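Local coordinates for protein putative peptidase M23 (Pseudomonas aeruginosa PAO1, PDB 2HSI) that is of unproven function but binds zinc and is probably a metalloendopeptidase of the M23 family, at residues V201-V214 and I223-L236. Residues are numbered along the deposited sequence; the frame is centred on the assembly and turned at random.
Sequences VILIGDYFFNGKTV and ISMFCHLSKIDVKL
The Val214 side chain crosses that of Leu229 at about a right angle, CG1 of Val214 3.9 Å from CD2 of Leu229, while Val214 CG2 meets CG2 of Val234. Chi1 of 57° sets CG1 between the backbone N and the carbonyl carbon, on the side of Phe226, whose CB it also touches. Beneath these side chains Val214 and Phe226 form an antiparallel hydrogen-bonded pair: Val214 N reaches Phe226 O at 2.8 Å, and Phe226 N returns the bond to Val214 O. Ile204, on strand 199-207, meets Ile232 of strand 231-232; the two side chains lie antiparallel alongside one another, Ile204 CG2 3.9 Å from Ile232 CD1, and Val201 CG2 packs against Val234 CG2. Strands 199-207, 213-219 and 222-229 run as an antiparallel meander in the M23 peptidase domain, and the chain of 223-236 then turns back over the Ile204 side of it. At the zinc end, Asn210 O accepts from His228 N at 2.7 Å and also lies over one face of the His228 imidazole, whose ND1 bonds to Thr252 O. The His228 side chain comes within about 6 Å of the zinc ion and lies beside the zinc ligand His259. Asn210 ND2, bonded to Gln137 of helix 127-141, touches Met225 CE at 3.5 Å. The Lys212 chain runs along the Leu229 and Ser230 carbonyls, its CE 3.3 Å from Ser230 O.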
loop_
_atom_site.group_PDB
_atom_site.type_symbol
_atom_site.label_atom_id
_atom_site.label_comp_id
_atom_site.label_asym_id
_atom_site.label_seq_id
_atom_site.Cartn_x
_atom_site.Cartn_y
_atom_site.Cartn_z
ATOM N N VAL A 201 -2.630 8.060 10.398
ATOM C CA VAL A 201 -3.104 8.935 9.316
ATOM C C VAL A 201 -1.997 9.945 8.997
ATOM O O VAL A 201 -1.671 10.792 9.821
ATOM C CB VAL A 201 -4.427 9.649 9.690
ATOM C CG1 VAL A 201 -4.934 10.496 8.520
ATOM C CG2 VAL A 201 -5.492 8.621 10.108
ATOM N N ILE A 202 -1.386 9.805 7.823
ATOM C CA ILE A 202 -0.256 10.653 7.441
ATOM C C ILE A 202 -0.617 11.700 6.381
ATOM O O ILE A 202 0.200 12.577 6.063
ATOM C CB ILE A 202 0.969 9.821 6.974
ATOM C CG1 ILE A 202 0.603 8.905 5.798
ATOM C CG2 ILE A 202 1.547 9.049 8.165
ATOM C CD1 ILE A 202 1.802 8.400 4.963
ATOM N N LEU A 203 -1.837 11.614 5.853
ATOM C CA LEU A 203 -2.314 12.614 4.874
ATOM C C LEU A 203 -3.835 12.649 4.747
ATOM O O LEU A 203 -4.489 11.616 4.676
ATOM C CB LEU A 203 -1.665 12.403 3.487
ATOM C CG LEU A 203 -1.910 13.462 2.393
ATOM C CD1 LEU A 203 -1.552 14.855 2.869
ATOM C CD2 LEU A 203 -1.162 13.149 1.116
ATOM N N ILE A 204 -4.380 13.862 4.762
ATOM C CA ILE A 204 -5.794 14.113 4.531
ATOM C C ILE A 204 -5.842 15.261 3.530
ATOM O O ILE A 204 -5.166 16.269 3.700
ATOM C CB ILE A 204 -6.543 14.483 5.837
ATOM C CG1 ILE A 204 -6.701 13.252 6.729
ATOM C CG2 ILE A 204 -7.940 15.076 5.547
ATOM C CD1 ILE A 204 -7.245 13.572 8.131
ATOM N N GLY A 205 -6.590 15.080 2.459
ATOM C CA GLY A 205 -6.742 16.147 1.488
ATOM C C GLY A 205 -8.131 16.178 0.902
ATOM O O GLY A 205 -8.915 15.249 1.070
ATOM N N ASP A 206 -8.433 17.288 0.246
ATOM C CA ASP A 206 -9.631 17.395 -0.568
ATOM C C ASP A 206 -9.128 17.858 -1.920
ATOM O O ASP A 206 -8.927 19.051 -2.161
ATOM C CB ASP A 206 -10.653 18.369 0.026
ATOM C CG ASP A 206 -12.074 18.126 -0.491
ATOM O OD1 ASP A 206 -12.250 17.671 -1.645
ATOM O OD2 ASP A 206 -13.034 18.397 0.260
ATOM N N TYR A 207 -8.911 16.881 -2.787
ATOM C CA TYR A 207 -8.164 17.097 -4.017
ATOM C C TYR A 207 -9.050 17.223 -5.234
ATOM O O TYR A 207 -10.168 16.724 -5.241
ATOM C CB TYR A 207 -7.162 15.957 -4.213
ATOM C CG TYR A 207 -6.162 15.813 -3.081
ATOM C CD1 TYR A 207 -5.555 16.933 -2.507
ATOM C CD2 TYR A 207 -5.807 14.555 -2.601
ATOM C CE1 TYR A 207 -4.626 16.811 -1.481
ATOM C CE2 TYR A 207 -4.889 14.422 -1.571
ATOM C CZ TYR A 207 -4.297 15.546 -1.023
ATOM O OH TYR A 207 -3.385 15.405 -0.004
ATOM N N PHE A 208 -8.529 17.892 -6.260
ATOM C CA PHE A 208 -9.265 18.128 -7.500
ATOM C C PHE A 208 -9.758 16.837 -8.164
ATOM O O PHE A 208 -10.929 16.735 -8.522
ATOM C CB PHE A 208 -8.416 18.949 -8.485
ATOM C CG PHE A 208 -9.151 19.323 -9.745
ATOM C CD1 PHE A 208 -9.912 20.485 -9.794
ATOM C CD2 PHE A 208 -9.100 18.502 -10.876
ATOM C CE1 PHE A 208 -10.610 20.832 -10.953
ATOM C CE2 PHE A 208 -9.797 18.834 -12.035
ATOM C CZ PHE A 208 -10.550 20.002 -12.075
ATOM N N PHE A 209 -8.864 15.862 -8.333
ATOM C CA PHE A 209 -9.211 14.590 -8.974
ATOM C C PHE A 209 -9.736 13.547 -7.984
ATOM O O PHE A 209 -10.797 12.948 -8.198
ATOM C CB PHE A 209 -8.010 14.026 -9.744
ATOM C CG PHE A 209 -7.586 14.877 -10.911
ATOM C CD1 PHE A 209 -8.370 14.950 -12.054
ATOM C CD2 PHE A 209 -6.399 15.602 -10.868
ATOM C CE1 PHE A 209 -7.986 15.746 -13.141
ATOM C CE2 PHE A 209 -6.000 16.397 -11.948
ATOM C CZ PHE A 209 -6.799 16.470 -13.083
ATOM N N ASN A 210 -8.989 13.347 -6.902
ATOM C CA ASN A 210 -9.262 12.273 -5.945
ATOM C C ASN A 210 -10.317 12.584 -4.886
ATOM O O ASN A 210 -10.738 11.684 -4.174
ATOM C CB ASN A 210 -7.956 11.823 -5.266
ATOM C CG ASN A 210 -7.050 11.028 -6.201
ATOM O OD1 ASN A 210 -7.502 10.510 -7.225
ATOM N ND2 ASN A 210 -5.769 10.917 -5.843
ATOM N N GLY A 211 -10.737 13.847 -4.780
ATOM C CA GLY A 211 -11.693 14.250 -3.740
ATOM C C GLY A 211 -11.158 14.061 -2.334
ATOM O O GLY A 211 -9.943 14.192 -2.102
ATOM N N LYS A 212 -12.053 13.756 -1.394
ATOM C CA LYS A 212 -11.635 13.562 -0.003
ATOM C C LYS A 212 -10.789 12.297 0.089
ATOM O O LYS A 212 -11.241 11.201 -0.239
ATOM C CB LYS A 212 -12.814 13.520 0.974
ATOM C CG LYS A 212 -13.659 14.800 0.992
ATOM C CD LYS A 212 -14.600 14.819 2.181
ATOM C CE LYS A 212 -15.748 15.791 1.940
ATOM N NZ LYS A 212 -15.293 17.150 1.543
ATOM N N THR A 213 -9.544 12.488 0.504
ATOM C CA THR A 213 -8.527 11.451 0.397
ATOM C C THR A 213 -7.876 11.294 1.742
ATOM O O THR A 213 -7.602 12.289 2.398
ATOM C CB THR A 213 -7.464 11.828 -0.669
ATOM O OG1 THR A 213 -8.112 12.039 -1.926
ATOM C CG2 THR A 213 -6.397 10.723 -0.838
ATOM N N VAL A 214 -7.661 10.044 2.154
ATOM C CA VAL A 214 -6.966 9.744 3.398
ATOM C C VAL A 214 -5.883 8.671 3.182
ATOM O O VAL A 214 -6.126 7.674 2.519
ATOM C CB VAL A 214 -7.965 9.366 4.552
ATOM C CG1 VAL A 214 -8.876 8.176 4.181
ATOM C CG2 VAL A 214 -7.223 9.119 5.868
ATOM N N ILE A 223 1.365 1.202 2.903
ATOM C CA ILE A 223 0.431 2.341 3.016
ATOM C C ILE A 223 -0.897 2.055 2.296
ATOM O O ILE A 223 -0.899 1.602 1.138
ATOM C CB ILE A 223 1.107 3.648 2.477
ATOM C CG1 ILE A 223 2.233 4.114 3.431
ATOM C CG2 ILE A 223 0.074 4.798 2.228
ATOM C CD1 ILE A 223 3.220 5.094 2.835
ATOM N N SER A 224 -2.020 2.312 2.976
ATOM C CA SER A 224 -3.333 2.334 2.318
ATOM C C SER A 224 -3.757 3.768 2.017
ATOM O O SER A 224 -3.555 4.674 2.829
ATOM C CB SER A 224 -4.413 1.664 3.168
ATOM O OG SER A 224 -4.248 0.255 3.195
ATOM N N MET A 225 -4.343 3.962 0.844
ATOM C CA MET A 225 -4.933 5.244 0.482
ATOM C C MET A 225 -6.389 5.001 0.108
ATOM O O MET A 225 -6.715 3.982 -0.521
ATOM C CB MET A 225 -4.151 5.897 -0.666
ATOM C CG MET A 225 -4.716 7.239 -1.185
ATOM S SD MET A 225 -6.092 7.039 -2.348
ATOM C CE MET A 225 -5.612 8.207 -3.626
ATOM N N PHE A 226 -7.260 5.927 0.511
ATOM C CA PHE A 226 -8.683 5.895 0.147
ATOM C C PHE A 226 -9.097 7.256 -0.348
ATOM O O PHE A 226 -8.797 8.254 0.291
ATOM C CB PHE A 226 -9.552 5.514 1.345
ATOM C CG PHE A 226 -9.191 4.202 1.945
ATOM C CD1 PHE A 226 -9.741 3.031 1.449
ATOM C CD2 PHE A 226 -8.274 4.128 2.984
ATOM C CE1 PHE A 226 -9.396 1.816 1.985
ATOM C CE2 PHE A 226 -7.919 2.899 3.520
ATOM C CZ PHE A 226 -8.485 1.749 3.024
ATOM N N CYS A 227 -9.803 7.299 -1.473
ATOM C CA CYS A 227 -10.216 8.573 -2.044
ATOM C C CYS A 227 -11.695 8.591 -2.444
ATOM O O CYS A 227 -12.382 7.569 -2.348
ATOM C CB CYS A 227 -9.304 8.966 -3.201
ATOM S SG CYS A 227 -9.293 7.790 -4.558
ATOM N N HIS A 228 -12.158 9.773 -2.862
ATOM C CA HIS A 228 -13.572 10.074 -3.171
ATOM C C HIS A 228 -14.520 9.946 -1.975
ATOM O O HIS A 228 -15.703 9.733 -2.164
ATOM C CB HIS A 228 -14.113 9.240 -4.351
ATOM C CG HIS A 228 -13.227 9.241 -5.559
ATOM N ND1 HIS A 228 -13.004 10.368 -6.316
ATOM C CD2 HIS A 228 -12.512 8.249 -6.140
ATOM C CE1 HIS A 228 -12.191 10.072 -7.316
ATOM N NE2 HIS A 228 -11.877 8.792 -7.232
ATOM N N LEU A 229 -14.018 10.096 -0.754
ATOM C CA LEU A 229 -14.858 9.918 0.450
ATOM C C LEU A 229 -15.899 11.032 0.573
ATOM O O LEU A 229 -15.657 12.146 0.132
ATOM C CB LEU A 229 -14.006 9.880 1.725
ATOM C CG LEU A 229 -13.366 8.537 2.111
ATOM C CD1 LEU A 229 -12.329 8.106 1.107
ATOM C CD2 LEU A 229 -12.734 8.609 3.488
ATOM N N SER A 230 -17.054 10.721 1.160
ATOM C CA SER A 230 -18.040 11.742 1.490
ATOM C C SER A 230 -17.684 12.421 2.824
ATOM O O SER A 230 -17.974 13.597 3.042
ATOM C CB SER A 230 -19.440 11.122 1.548
ATOM O OG SER A 230 -19.515 10.104 2.546
ATOM N N LYS A 231 -17.027 11.665 3.699
ATOM C CA LYS A 231 -16.779 12.058 5.072
ATOM C C LYS A 231 -15.464 11.409 5.490
ATOM O O LYS A 231 -15.221 10.249 5.154
ATOM C CB LYS A 231 -17.923 11.520 5.943
ATOM C CG LYS A 231 -18.607 12.514 6.854
ATOM C CD LYS A 231 -18.077 12.400 8.275
ATOM C CE LYS A 231 -19.047 12.936 9.335
ATOM N NZ LYS A 231 -20.402 12.326 9.293
ATOM N N ILE A 232 -14.614 12.173 6.181
ATOM C CA ILE A 232 -13.402 11.662 6.833
ATOM C C ILE A 232 -13.561 11.851 8.349
ATOM O O ILE A 232 -13.768 12.971 8.816
ATOM C CB ILE A 232 -12.110 12.374 6.308
ATOM C CG1 ILE A 232 -11.869 12.039 4.826
ATOM C CG2 ILE A 232 -10.884 11.993 7.152
ATOM C CD1 ILE A 232 -10.809 12.888 4.151
ATOM N N ASP A 233 -13.468 10.746 9.100
ATOM C CA ASP A 233 -13.772 10.709 10.541
ATOM C C ASP A 233 -12.534 10.761 11.425
ATOM O O ASP A 233 -12.642 10.811 12.657
ATOM C CB ASP A 233 -14.570 9.439 10.883
ATOM C CG ASP A 233 -15.952 9.434 10.258
ATOM O OD1 ASP A 233 -16.440 10.526 9.937
ATOM O OD2 ASP A 233 -16.546 8.353 10.088
ATOM N N VAL A 234 -11.367 10.737 10.791
ATOM C CA VAL A 234 -10.081 10.747 11.483
ATOM C C VAL A 234 -9.335 12.076 11.312
ATOM O O VAL A 234 -9.668 12.883 10.440
ATOM C CB VAL A 234 -9.177 9.572 11.012
ATOM C CG1 VAL A 234 -9.729 8.242 11.521
ATOM C CG2 VAL A 234 -9.057 9.560 9.476
ATOM N N LYS A 235 -8.320 12.286 12.148
ATOM C CA LYS A 235 -7.499 13.498 12.107
ATOM C C LYS A 235 -6.078 13.170 11.657
ATOM O O LYS A 235 -5.613 12.041 11.825
ATOM C CB LYS A 235 -7.450 14.166 13.485
ATOM C CG LYS A 235 -8.812 14.586 14.026
ATOM C CD LYS A 235 -8.679 15.396 15.307
ATOM C CE LYS A 235 -10.041 15.831 15.823
ATOM N NZ LYS A 235 -10.931 14.677 16.126
ATOM N N LEU A 236 -5.389 14.164 11.102
ATOM C CA LEU A 236 -3.979 14.014 10.726
ATOM C C LEU A 236 -3.122 13.623 11.935
ATOM O O LEU A 236 -3.177 14.275 12.969
ATOM C CB LEU A 236 -3.445 15.306 10.102
ATOM C CG LEU A 236 -2.003 15.282 9.586
ATOM C CD1 LEU A 236 -1.852 14.277 8.420
ATOM C CD2 LEU A 236 -1.561 16.691 9.166
#